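Local coordinates for CELL division protein FTSZ homolog 1 (Methanocaldococcus jannaschii, PDB 1W58) that binds GTP, shows GTPase activity and probably polymerises in a GTP-dependent way into the contractile Z ring at the future division site, at residues 99-104 / 135-140; 129-134 / 156-161; 190-195 / 209-214. One frame throughout, in Å; residues are numbered along the deposited sequence.

Contact 1. Residues 99-104 / 135-140; sequences GNPKIG and TGTGSA. With G2P (phosphomethylphosphonic acid guanylate ester), chain B.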
loop_
_atom_site.group_PDB
_atom_site.type_symbol
_atom_site.label_atom_id
_atom_site.label_comp_id
_atom_site.label_asym_id
_atom_site.label_seq_id
_atom_site.Cartn_x
_atom_site.Cartn_y
_atom_site.Cartn_z
ATOM N N GLY A 99 -5.233 -22.569 -17.123
ATOM C CA GLY A 99 -4.318 -22.131 -18.164
ATOM C C GLY A 99 -4.416 -20.676 -18.603
ATOM O O GLY A 99 -3.849 -20.324 -19.621
ATOM N N ASN A 100 -5.092 -19.818 -17.841
ATOM C CA ASN A 100 -5.248 -18.407 -18.221
ATOM C C ASN A 100 -4.343 -17.479 -17.401
ATOM O O ASN A 100 -4.592 -17.265 -16.217
ATOM C CB ASN A 100 -6.710 -17.985 -18.031
ATOM C CG ASN A 100 -6.993 -16.574 -18.557
ATOM O OD1 ASN A 100 -6.090 -15.745 -18.686
ATOM N ND2 ASN A 100 -8.256 -16.302 -18.845
ATOM N N PRO A 101 -3.298 -16.900 -18.024
ATOM C CA PRO A 101 -2.355 -15.995 -17.341
ATOM C C PRO A 101 -2.983 -14.807 -16.596
ATOM O O PRO A 101 -2.534 -14.451 -15.494
ATOM C CB PRO A 101 -1.431 -15.530 -18.474
ATOM C CG PRO A 101 -1.407 -16.721 -19.387
ATOM C CD PRO A 101 -2.892 -17.091 -19.430
ATOM N N LYS A 102 -4.016 -14.202 -17.191
ATOM C CA LYS A 102 -4.693 -13.066 -16.585
ATOM C C LYS A 102 -5.364 -13.442 -15.292
ATOM O O LYS A 102 -5.473 -12.626 -14.395
ATOM C CB LYS A 102 -5.718 -12.477 -17.548
ATOM C CG LYS A 102 -5.077 -11.906 -18.805
ATOM C CD LYS A 102 -6.087 -11.195 -19.712
ATOM C CE LYS A 102 -6.846 -12.163 -20.628
ATOM N NZ LYS A 102 -7.789 -11.440 -21.559
ATOM N N ILE A 103 -5.825 -14.677 -15.183
ATOM C CA ILE A 103 -6.459 -15.110 -13.957
ATOM C C ILE A 103 -5.359 -15.303 -12.899
ATOM O O ILE A 103 -5.506 -14.881 -11.753
ATOM C CB ILE A 103 -7.201 -16.441 -14.164
ATOM C CG1 ILE A 103 -8.279 -16.283 -15.228
ATOM C CG2 ILE A 103 -7.780 -16.927 -12.856
ATOM C CD1 ILE A 103 -9.533 -15.633 -14.734
ATOM N N GLY A 104 -4.262 -15.949 -13.279
ATOM C CA GLY A 104 -3.178 -16.162 -12.328
ATOM C C GLY A 104 -2.662 -14.860 -11.737
ATOM O O GLY A 104 -2.366 -14.777 -10.547
ATOM N N THR A 135 -1.378 -20.170 -13.627
ATOM C CA THR A 135 -0.965 -19.730 -12.303
ATOM C C THR A 135 0.489 -19.258 -12.215
ATOM O O THR A 135 0.768 -18.181 -11.680
ATOM C CB THR A 135 -1.233 -20.835 -11.265
ATOM O OG1 THR A 135 -2.626 -21.147 -11.276
ATOM C CG2 THR A 135 -0.908 -20.375 -9.858
ATOM N N GLY A 136 1.415 -20.053 -12.728
ATOM C CA GLY A 136 2.816 -19.675 -12.687
ATOM C C GLY A 136 3.139 -18.469 -13.557
ATOM O O GLY A 136 3.788 -17.530 -13.102
ATOM N N THR A 137 2.685 -18.498 -14.804
ATOM C CA THR A 137 2.927 -17.431 -15.763
ATOM C C THR A 137 2.367 -16.102 -15.311
ATOM O O THR A 137 2.956 -15.056 -15.567
ATOM C CB THR A 137 2.251 -17.717 -17.098
ATOM O OG1 THR A 137 2.493 -19.069 -17.471
ATOM C CG2 THR A 137 2.775 -16.785 -18.164
ATOM N N GLY A 138 1.197 -16.153 -14.688
ATOM C CA GLY A 138 0.558 -14.945 -14.224
ATOM C C GLY A 138 1.038 -14.452 -12.871
ATOM O O GLY A 138 1.232 -13.252 -12.716
ATOM N N SER A 139 1.242 -15.351 -11.904
ATOM C CA SER A 139 1.676 -14.936 -10.570
ATOM C C SER A 139 3.185 -14.665 -10.344
ATOM O O SER A 139 3.550 -13.884 -9.456
ATOM C CB SER A 139 1.185 -15.941 -9.523
ATOM O OG SER A 139 1.903 -17.162 -9.592
ATOM N N ALA A 140 4.057 -15.305 -11.121
ATOM C CA ALA A 140 5.501 -15.095 -10.962
ATOM C C ALA A 140 5.926 -13.607 -11.001
ATOM O O ALA A 140 6.665 -13.164 -10.132
ATOM C CB ALA A 140 6.277 -15.891 -12.012
HETATM P PG G2P B . -2.982 -23.663 -14.174
HETATM O O1G G2P B . -3.870 -22.874 -15.025
HETATM O O2G G2P B . -3.220 -25.087 -14.379
HETATM O O3G G2P B . -3.348 -23.457 -12.683
HETATM O O3B G2P B . -1.439 -23.163 -14.427
HETATM P PB G2P B . -0.047 -23.763 -13.753
HETATM O O1B G2P B . 0.882 -22.667 -13.468
HETATM O O2B G2P B . -0.163 -24.642 -12.619
HETATM C C3A G2P B . 0.696 -24.638 -15.107
HETATM P PA G2P B . 1.659 -26.077 -14.648
HETATM O O1A G2P B . 2.443 -25.905 -13.409
HETATM O O2A G2P B . 0.922 -27.339 -14.786
HETATM O "O5'" G2P B . 2.717 -25.865 -15.804
HETATM C "C5'" G2P B . 2.449 -25.876 -17.177
HETATM C "C4'" G2P B . 3.798 -25.777 -17.932
HETATM O "O4'" G2P B . 4.928 -26.126 -17.048
HETATM C "C3'" G2P B . 3.791 -26.754 -19.112
HETATM O "O3'" G2P B . 3.577 -25.984 -20.302
HETATM C "C2'" G2P B . 5.146 -27.468 -19.014
HETATM O "O2'" G2P B . 6.098 -26.925 -19.900
HETATM C "C1'" G2P B . 5.632 -27.285 -17.575
HETATM N N9 G2P B . 5.327 -28.483 -16.725
HETATM C C8 G2P B . 4.104 -29.094 -16.462
HETATM N N7 G2P B . 4.145 -30.117 -15.675
HETATM C C5 G2P B . 5.505 -30.244 -15.356
HETATM C C6 G2P B . 6.207 -31.203 -14.506
HETATM O O6 G2P B . 5.742 -32.156 -13.855
HETATM N N1 G2P B . 7.593 -30.959 -14.466
HETATM C C2 G2P B . 8.252 -29.934 -15.139
HETATM N N2 G2P B . 9.587 -29.840 -14.992
HETATM N N3 G2P B . 7.598 -29.044 -15.922
HETATM C C4 G2P B . 6.244 -29.243 -15.997
#
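First torsions at S139 and T135, where helix 135-149 meets G104, send one hydroxyl back to the helix backbone and the other to the gamma phosphate. In S139 the hydroxyl sits between backbone N and carbonyl carbon, and this chi1 of 72° brings OG back to T135 O, 2.6 Å away, with CB facing G104 O at 3.9 Å. T135 O also accepts from S139 N, which reaches it from the opposite face of its plane. In T135, OG1 lies beside the backbone N and anti to the carbonyl carbon (chi1 -59°), and it donates to O3G of the nucleotide analogue at 2.8 Å. The backbones pack through glycines. G104 CA lies 4.2 Å from T135 CA, and G138 CA brings a C-H to P101 O at 3.4 Å; a side chain on G138 would clash with that carbonyl and with G104. The ring of P101 reaches the methyl of T137, whose OG1 is hydrogen-bonded to both G133 O and G132 N. G132 to G138 form the tubulin/FtsZ signature GGGTGTG, the phosphate-binding turn and helix start of the GTPase domain. N100 caps the other helix, its OD1 accepting from K102 N. Just before this cap, G99 N donates to O1G, while T135 N meets the bridging O3B nearly straight at 3.1 Å and G136 N donates to O1B. The phosphate oxygens are thus met here by uncharged N-H and O-H donors, three of them at a helix N-terminus whose dipole would probably favour the negative charge.

Contact 2. Residues 129-134 / 156-161; sequences CGLGGG and AVVTLP. With G2P (phosphomethylphosphonic acid guanylate ester), chain B.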
loop_
_atom_site.group_PDB
_atom_site.type_symbol
_atom_site.label_atom_id
_atom_site.label_comp_id
_atom_site.label_asym_id
_atom_site.label_seq_id
_atom_site.Cartn_x
_atom_site.Cartn_y
_atom_site.Cartn_z
ATOM N N CYS A 129 9.022 -21.590 -11.451
ATOM C CA CYS A 129 7.797 -22.162 -12.016
ATOM C C CYS A 129 8.063 -22.582 -13.468
ATOM O O CYS A 129 9.103 -22.246 -14.039
ATOM C CB CYS A 129 6.681 -21.122 -12.045
ATOM S SG CYS A 129 6.900 -19.861 -13.330
ATOM N N GLY A 130 7.123 -23.314 -14.061
ATOM C CA GLY A 130 7.265 -23.683 -15.458
ATOM C C GLY A 130 6.323 -22.706 -16.132
ATOM O O GLY A 130 5.172 -22.657 -15.754
ATOM N N LEU A 131 6.778 -21.901 -17.081
ATOM C CA LEU A 131 5.855 -20.947 -17.699
ATOM C C LEU A 131 5.057 -21.667 -18.771
ATOM O O LEU A 131 5.549 -22.633 -19.368
ATOM C CB LEU A 131 6.620 -19.755 -18.321
ATOM C CG LEU A 131 7.452 -18.856 -17.384
ATOM C CD1 LEU A 131 8.366 -17.915 -18.176
ATOM C CD2 LEU A 131 6.533 -18.059 -16.497
ATOM N N GLY A 132 3.838 -21.197 -19.021
ATOM C CA GLY A 132 3.006 -21.819 -20.037
ATOM C C GLY A 132 1.548 -21.949 -19.638
ATOM O O GLY A 132 0.657 -21.860 -20.474
ATOM N N GLY A 133 1.312 -22.186 -18.353
ATOM C CA GLY A 133 -0.042 -22.306 -17.855
ATOM C C GLY A 133 -0.569 -20.975 -17.337
ATOM O O GLY A 133 -0.079 -19.910 -17.716
ATOM N N GLY A 134 -1.542 -21.033 -16.435
ATOM C CA GLY A 134 -2.132 -19.819 -15.927
ATOM C C GLY A 134 -1.652 -19.292 -14.594
ATOM O O GLY A 134 -1.517 -18.073 -14.456
ATOM N N ALA A 156 14.779 -15.223 -10.587
ATOM C CA ALA A 156 13.814 -16.167 -11.125
ATOM C C ALA A 156 14.540 -17.256 -11.912
ATOM O O ALA A 156 15.504 -16.965 -12.640
ATOM C CB ALA A 156 12.839 -15.434 -12.056
ATOM N N VAL A 157 14.086 -18.500 -11.744
ATOM C CA VAL A 157 14.606 -19.666 -12.476
ATOM C C VAL A 157 13.329 -20.377 -12.997
ATOM O O VAL A 157 12.598 -21.041 -12.237
ATOM C CB VAL A 157 15.402 -20.628 -11.559
ATOM C CG1 VAL A 157 15.978 -21.779 -12.390
ATOM C CG2 VAL A 157 16.538 -19.876 -10.846
ATOM N N VAL A 158 13.075 -20.214 -14.291
ATOM C CA VAL A 158 11.895 -20.746 -14.956
ATOM C C VAL A 158 12.189 -21.483 -16.278
ATOM O O VAL A 158 13.255 -21.289 -16.896
ATOM C CB VAL A 158 10.927 -19.593 -15.304
ATOM C CG1 VAL A 158 10.561 -18.822 -14.050
ATOM C CG2 VAL A 158 11.592 -18.657 -16.306
ATOM N N THR A 159 11.229 -22.303 -16.715
ATOM C CA THR A 159 11.369 -23.039 -17.969
ATOM C C THR A 159 10.357 -22.574 -19.011
ATOM O O THR A 159 9.281 -22.054 -18.692
ATOM C CB THR A 159 11.179 -24.595 -17.797
ATOM O OG1 THR A 159 9.892 -24.868 -17.233
ATOM C CG2 THR A 159 12.250 -25.206 -16.903
ATOM N N LEU A 160 10.731 -22.744 -20.268
ATOM C CA LEU A 160 9.860 -22.431 -21.393
ATOM C C LEU A 160 9.322 -23.828 -21.757
ATOM O O LEU A 160 10.057 -24.799 -21.639
ATOM C CB LEU A 160 10.695 -21.849 -22.527
ATOM C CG LEU A 160 10.510 -20.375 -22.870
ATOM C CD1 LEU A 160 10.089 -19.558 -21.659
ATOM C CD2 LEU A 160 11.816 -19.883 -23.470
ATOM N N PRO A 161 8.052 -23.951 -22.202
ATOM C CA PRO A 161 7.488 -25.272 -22.548
ATOM C C PRO A 161 8.089 -25.975 -23.774
ATOM O O PRO A 161 8.752 -25.337 -24.610
ATOM C CB PRO A 161 6.014 -24.959 -22.759
ATOM C CG PRO A 161 6.088 -23.614 -23.471
ATOM C CD PRO A 161 7.129 -22.869 -22.613
HETATM P PG G2P B . -2.982 -23.663 -14.174
HETATM O O1G G2P B . -3.870 -22.874 -15.025
HETATM O O2G G2P B . -3.220 -25.087 -14.379
HETATM O O3G G2P B . -3.348 -23.457 -12.683
HETATM O O3B G2P B . -1.439 -23.163 -14.427
HETATM P PB G2P B . -0.047 -23.763 -13.753
HETATM O O1B G2P B . 0.882 -22.667 -13.468
HETATM O O2B G2P B . -0.163 -24.642 -12.619
HETATM C C3A G2P B . 0.696 -24.638 -15.107
HETATM P PA G2P B . 1.659 -26.077 -14.648
HETATM O O1A G2P B . 2.443 -25.905 -13.409
HETATM O O2A G2P B . 0.922 -27.339 -14.786
HETATM O "O5'" G2P B . 2.717 -25.865 -15.804
HETATM C "C5'" G2P B . 2.449 -25.876 -17.177
HETATM C "C4'" G2P B . 3.798 -25.777 -17.932
HETATM O "O4'" G2P B . 4.928 -26.126 -17.048
HETATM C "C3'" G2P B . 3.791 -26.754 -19.112
HETATM O "O3'" G2P B . 3.577 -25.984 -20.302
HETATM C "C2'" G2P B . 5.146 -27.468 -19.014
HETATM O "O2'" G2P B . 6.098 -26.925 -19.900
HETATM C "C1'" G2P B . 5.632 -27.285 -17.575
HETATM N N9 G2P B . 5.327 -28.483 -16.725
HETATM C C8 G2P B . 4.104 -29.094 -16.462
HETATM N N7 G2P B . 4.145 -30.117 -15.675
HETATM C C5 G2P B . 5.505 -30.244 -15.356
HETATM C C6 G2P B . 6.207 -31.203 -14.506
HETATM O O6 G2P B . 5.742 -32.156 -13.855
HETATM N N1 G2P B . 7.593 -30.959 -14.466
HETATM C C2 G2P B . 8.252 -29.934 -15.139
HETATM N N2 G2P B . 9.587 -29.840 -14.992
HETATM N N3 G2P B . 7.598 -29.044 -15.922
HETATM C C4 G2P B . 6.244 -29.243 -15.997
HETATM O O HOH W 1 7.553 -24.616 -18.942
#
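L131 and T159 hold one water: it donates to L131 O at 2.9 Å, pairs with T159 OG1, and meets the ribose hydroxyl O2'. The segments are the C-terminal ends of neighbouring parallel strands, 124-130 and 153-160, and the loops that follow, in a beta-alpha-beta unit of the Rossmann-like GTPase domain joined through helix 135-149. L131 N donates to T159 O at 3.0 Å, while the T159 N to C129 O bond is long and weak. With OG1 between backbone N and carbonyl carbon (chi1 58°), the T159 hydroxyl comes up to G130 CA, on the nucleotide side. C129 and V158 face the other way, SG against CG1 at 3.9 Å. Across V158 runs L131, its CD1 set on CG2 at 3.8 Å and continuing to L160 CD1. Glycines at the strand end and in the loop after it make room for the nucleotide: a CB would strike its O4' from G130, its O3' from G132 and its C3A from G133. G134 N then splits its hydrogen between O3B, at 2.9 Å, and O1G. P161 lies against the ribose, its CB 3.5 Å from O2' and its CD 3.6 Å from L131 O.

Contact 3. Residues 190-195 / 209-214; sequences IPNEKL and KVADEV. With G2P (phosphomethylphosphonic acid guanylate ester), chain B.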
loop_
_atom_site.group_PDB
_atom_site.type_symbol
_atom_site.label_atom_id
_atom_site.label_comp_id
_atom_site.label_asym_id
_atom_site.label_seq_id
_atom_site.Cartn_x
_atom_site.Cartn_y
_atom_site.Cartn_z
ATOM N N ILE A 190 15.413 -21.604 -18.779
ATOM C CA ILE A 190 15.798 -22.942 -19.239
ATOM C C ILE A 190 14.759 -23.328 -20.315
ATOM O O ILE A 190 13.597 -23.563 -20.000
ATOM C CB ILE A 190 15.620 -24.025 -18.163
ATOM C CG1 ILE A 190 16.016 -23.517 -16.779
ATOM C CG2 ILE A 190 16.371 -25.266 -18.583
ATOM C CD1 ILE A 190 17.430 -23.640 -16.461
ATOM N N PRO A 191 15.151 -23.395 -21.590
ATOM C CA PRO A 191 14.165 -23.772 -22.617
ATOM C C PRO A 191 14.066 -25.307 -22.692
ATOM O O PRO A 191 14.963 -25.936 -23.248
ATOM C CB PRO A 191 14.753 -23.199 -23.908
ATOM C CG PRO A 191 15.991 -22.419 -23.471
ATOM C CD PRO A 191 16.443 -23.067 -22.202
ATOM N N ASN A 192 12.997 -25.896 -22.142
ATOM C CA ASN A 192 12.816 -27.356 -22.130
ATOM C C ASN A 192 13.057 -28.040 -23.482
ATOM O O ASN A 192 13.489 -29.182 -23.522
ATOM C CB ASN A 192 11.409 -27.731 -21.664
ATOM C CG ASN A 192 11.252 -27.723 -20.144
ATOM O OD1 ASN A 192 10.136 -27.751 -19.647
ATOM N ND2 ASN A 192 12.349 -27.708 -19.415
ATOM N N GLU A 193 12.771 -27.355 -24.582
ATOM C CA GLU A 193 12.963 -27.962 -25.890
ATOM C C GLU A 193 14.402 -28.388 -26.175
ATOM O O GLU A 193 14.612 -29.322 -26.947
ATOM C CB GLU A 193 12.486 -27.022 -26.998
ATOM C CG GLU A 193 12.418 -27.647 -28.397
ATOM C CD GLU A 193 11.420 -28.813 -28.507
ATOM O OE1 GLU A 193 10.517 -28.939 -27.654
ATOM O OE2 GLU A 193 11.530 -29.605 -29.464
ATOM N N LYS A 194 15.384 -27.715 -25.566
ATOM C CA LYS A 194 16.777 -28.055 -25.788
ATOM C C LYS A 194 17.112 -29.380 -25.147
ATOM O O LYS A 194 18.115 -29.989 -25.485
ATOM C CB LYS A 194 17.730 -27.004 -25.200
ATOM C CG LYS A 194 17.484 -25.584 -25.614
ATOM C CD LYS A 194 17.295 -25.432 -27.104
ATOM C CE LYS A 194 18.580 -25.537 -27.881
ATOM N NZ LYS A 194 18.335 -25.105 -29.297
ATOM N N LEU A 195 16.298 -29.812 -24.193
ATOM C CA LEU A 195 16.549 -31.075 -23.511
ATOM C C LEU A 195 16.636 -32.257 -24.485
ATOM O O LEU A 195 17.242 -33.282 -24.170
ATOM C CB LEU A 195 15.459 -31.324 -22.460
ATOM C CG LEU A 195 15.727 -30.821 -21.028
ATOM C CD1 LEU A 195 16.625 -29.604 -21.065
ATOM C CD2 LEU A 195 14.397 -30.508 -20.316
ATOM N N LYS A 209 10.500 -35.506 -16.596
ATOM C CA LYS A 209 11.290 -36.059 -15.504
ATOM C C LYS A 209 12.697 -35.481 -15.617
ATOM O O LYS A 209 13.351 -35.187 -14.613
ATOM C CB LYS A 209 11.329 -37.582 -15.595
ATOM C CG LYS A 209 9.981 -38.248 -15.366
ATOM C CD LYS A 209 9.535 -38.134 -13.927
ATOM C CE LYS A 209 8.236 -38.890 -13.726
ATOM N NZ LYS A 209 8.335 -40.312 -14.213
ATOM N N VAL A 210 13.153 -35.317 -16.855
ATOM C CA VAL A 210 14.469 -34.752 -17.121
ATOM C C VAL A 210 14.411 -33.273 -16.738
ATOM O O VAL A 210 15.288 -32.764 -16.033
ATOM C CB VAL A 210 14.838 -34.865 -18.616
ATOM C CG1 VAL A 210 16.211 -34.277 -18.855
ATOM C CG2 VAL A 210 14.803 -36.320 -19.049
ATOM N N ALA A 211 13.365 -32.593 -17.204
ATOM C CA ALA A 211 13.190 -31.185 -16.902
ATOM C C ALA A 211 13.151 -30.980 -15.393
ATOM O O ALA A 211 13.644 -29.980 -14.898
ATOM C CB ALA A 211 11.918 -30.647 -17.545
ATOM N N ASP A 212 12.572 -31.920 -14.656
ATOM C CA ASP A 212 12.530 -31.779 -13.212
ATOM C C ASP A 212 13.958 -31.771 -12.689
ATOM O O ASP A 212 14.340 -30.907 -11.890
ATOM C CB ASP A 212 11.782 -32.940 -12.560
ATOM C CG ASP A 212 10.286 -32.799 -12.651
ATOM O OD1 ASP A 212 9.812 -31.766 -13.154
ATOM O OD2 ASP A 212 9.579 -33.720 -12.214
ATOM N N GLU A 213 14.747 -32.739 -13.150
ATOM C CA GLU A 213 16.130 -32.874 -12.720
ATOM C C GLU A 213 16.921 -31.595 -12.942
ATOM O O GLU A 213 17.592 -31.100 -12.028
ATOM C CB GLU A 213 16.790 -34.032 -13.468
ATOM C CG GLU A 213 17.490 -35.016 -12.559
ATOM C CD GLU A 213 16.629 -35.399 -11.370
ATOM O OE1 GLU A 213 15.448 -35.754 -11.584
ATOM O OE2 GLU A 213 17.134 -35.342 -10.224
ATOM N N VAL A 214 16.843 -31.075 -14.163
ATOM C CA VAL A 214 17.534 -29.850 -14.521
ATOM C C VAL A 214 17.135 -28.705 -13.587
ATOM O O VAL A 214 18.002 -28.032 -13.021
ATOM C CB VAL A 214 17.242 -29.461 -15.984
ATOM C CG1 VAL A 214 17.857 -28.109 -16.308
ATOM C CG2 VAL A 214 17.802 -30.522 -16.910
HETATM P PG G2P B . -2.982 -23.663 -14.174
HETATM O O1G G2P B . -3.870 -22.874 -15.025
HETATM O O2G G2P B . -3.220 -25.087 -14.379
HETATM O O3G G2P B . -3.348 -23.457 -12.683
HETATM O O3B G2P B . -1.439 -23.163 -14.427
HETATM P PB G2P B . -0.047 -23.763 -13.753
HETATM O O1B G2P B . 0.882 -22.667 -13.468
HETATM O O2B G2P B . -0.163 -24.642 -12.619
HETATM C C3A G2P B . 0.696 -24.638 -15.107
HETATM P PA G2P B . 1.659 -26.077 -14.648
HETATM O O1A G2P B . 2.443 -25.905 -13.409
HETATM O O2A G2P B . 0.922 -27.339 -14.786
HETATM O "O5'" G2P B . 2.717 -25.865 -15.804
HETATM C "C5'" G2P B . 2.449 -25.876 -17.177
HETATM C "C4'" G2P B . 3.798 -25.777 -17.932
HETATM O "O4'" G2P B . 4.928 -26.126 -17.048
HETATM C "C3'" G2P B . 3.791 -26.754 -19.112
HETATM O "O3'" G2P B . 3.577 -25.984 -20.302
HETATM C "C2'" G2P B . 5.146 -27.468 -19.014
HETATM O "O2'" G2P B . 6.098 -26.925 -19.900
HETATM C "C1'" G2P B . 5.632 -27.285 -17.575
HETATM N N9 G2P B . 5.327 -28.483 -16.725
HETATM C C8 G2P B . 4.104 -29.094 -16.462
HETATM N N7 G2P B . 4.145 -30.117 -15.675
HETATM C C5 G2P B . 5.505 -30.244 -15.356
HETATM C C6 G2P B . 6.207 -31.203 -14.506
HETATM O O6 G2P B . 5.742 -32.156 -13.855
HETATM N N1 G2P B . 7.593 -30.959 -14.466
HETATM C C2 G2P B . 8.252 -29.934 -15.139
HETATM N N2 G2P B . 9.587 -29.840 -14.992
HETATM N N3 G2P B . 7.598 -29.044 -15.922
HETATM C C4 G2P B . 6.244 -29.243 -15.997
#
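L195, V214 and A211 make up most of this interface, which packs the end of the last strand of the Rossmann-like sheet, 186-191, and the turn after it against helix 204-227, the long central helix that in FtsZ and tubulin runs between the GTPase and C-terminal domains. L195 points toward the helix and spreads over three of its residues: CD2 rests on the backbone at A211 CA, 3.7 Å away, and equally near its CB; the L195 and V210 side chains slide past each other in opposite directions, CG 4.1 Å from CG1; and L195 CD1 reaches V214 CG2 more loosely. The two branches of V214 divide the work. CG1, anti to the backbone N (chi1 174°), is carried to I190 CG2 at 3.9 Å, and CG2 is left for L195. The methyl of A211 touches both protein and nucleotide, meeting N192 ND2 at 3.5 Å on the protein side. On the next residue the helix presents D212, whose OD1 alone accepts from both N1 and N2 of guanine, 2.7 Å from each, with N-H...O angles of 143° and 142°; OD2 has a weak bond from N51. With an alanine here, guanine N1 and N2 would probably lose their shared acceptor, leaving the Watson-Crick edge of the base less firmly held. On the nucleotide side, A211 CB lies 3.6 Å from guanine N2, beside the amino group and off the ring plane.

Overall arrangement
The three contacts follow the nucleotide from gamma phosphate to guanine. Contacts 1 and 2 cross along the chain: 99-104 and 129-134 come first, then 135-140, then 156-161. Contact 3 opens afterwards. Centres lie about 10 Å apart between contacts 1 and 2, 11 Å between 2 and 3, and 21 Å between 1 and 3, which do not touch. Contacts 1 and 2 share the turn from strand 124-130 into helix 135-149; contacts 2 and 3 share the parallel sheet, where strands 153-160 and 186-191 are neighbours. Contact 3 adds helix 204-227. One bound GTP analogue therefore spans the C-terminal ends of the sheet strands and this helix, consistent with nucleotide-dependent assembly.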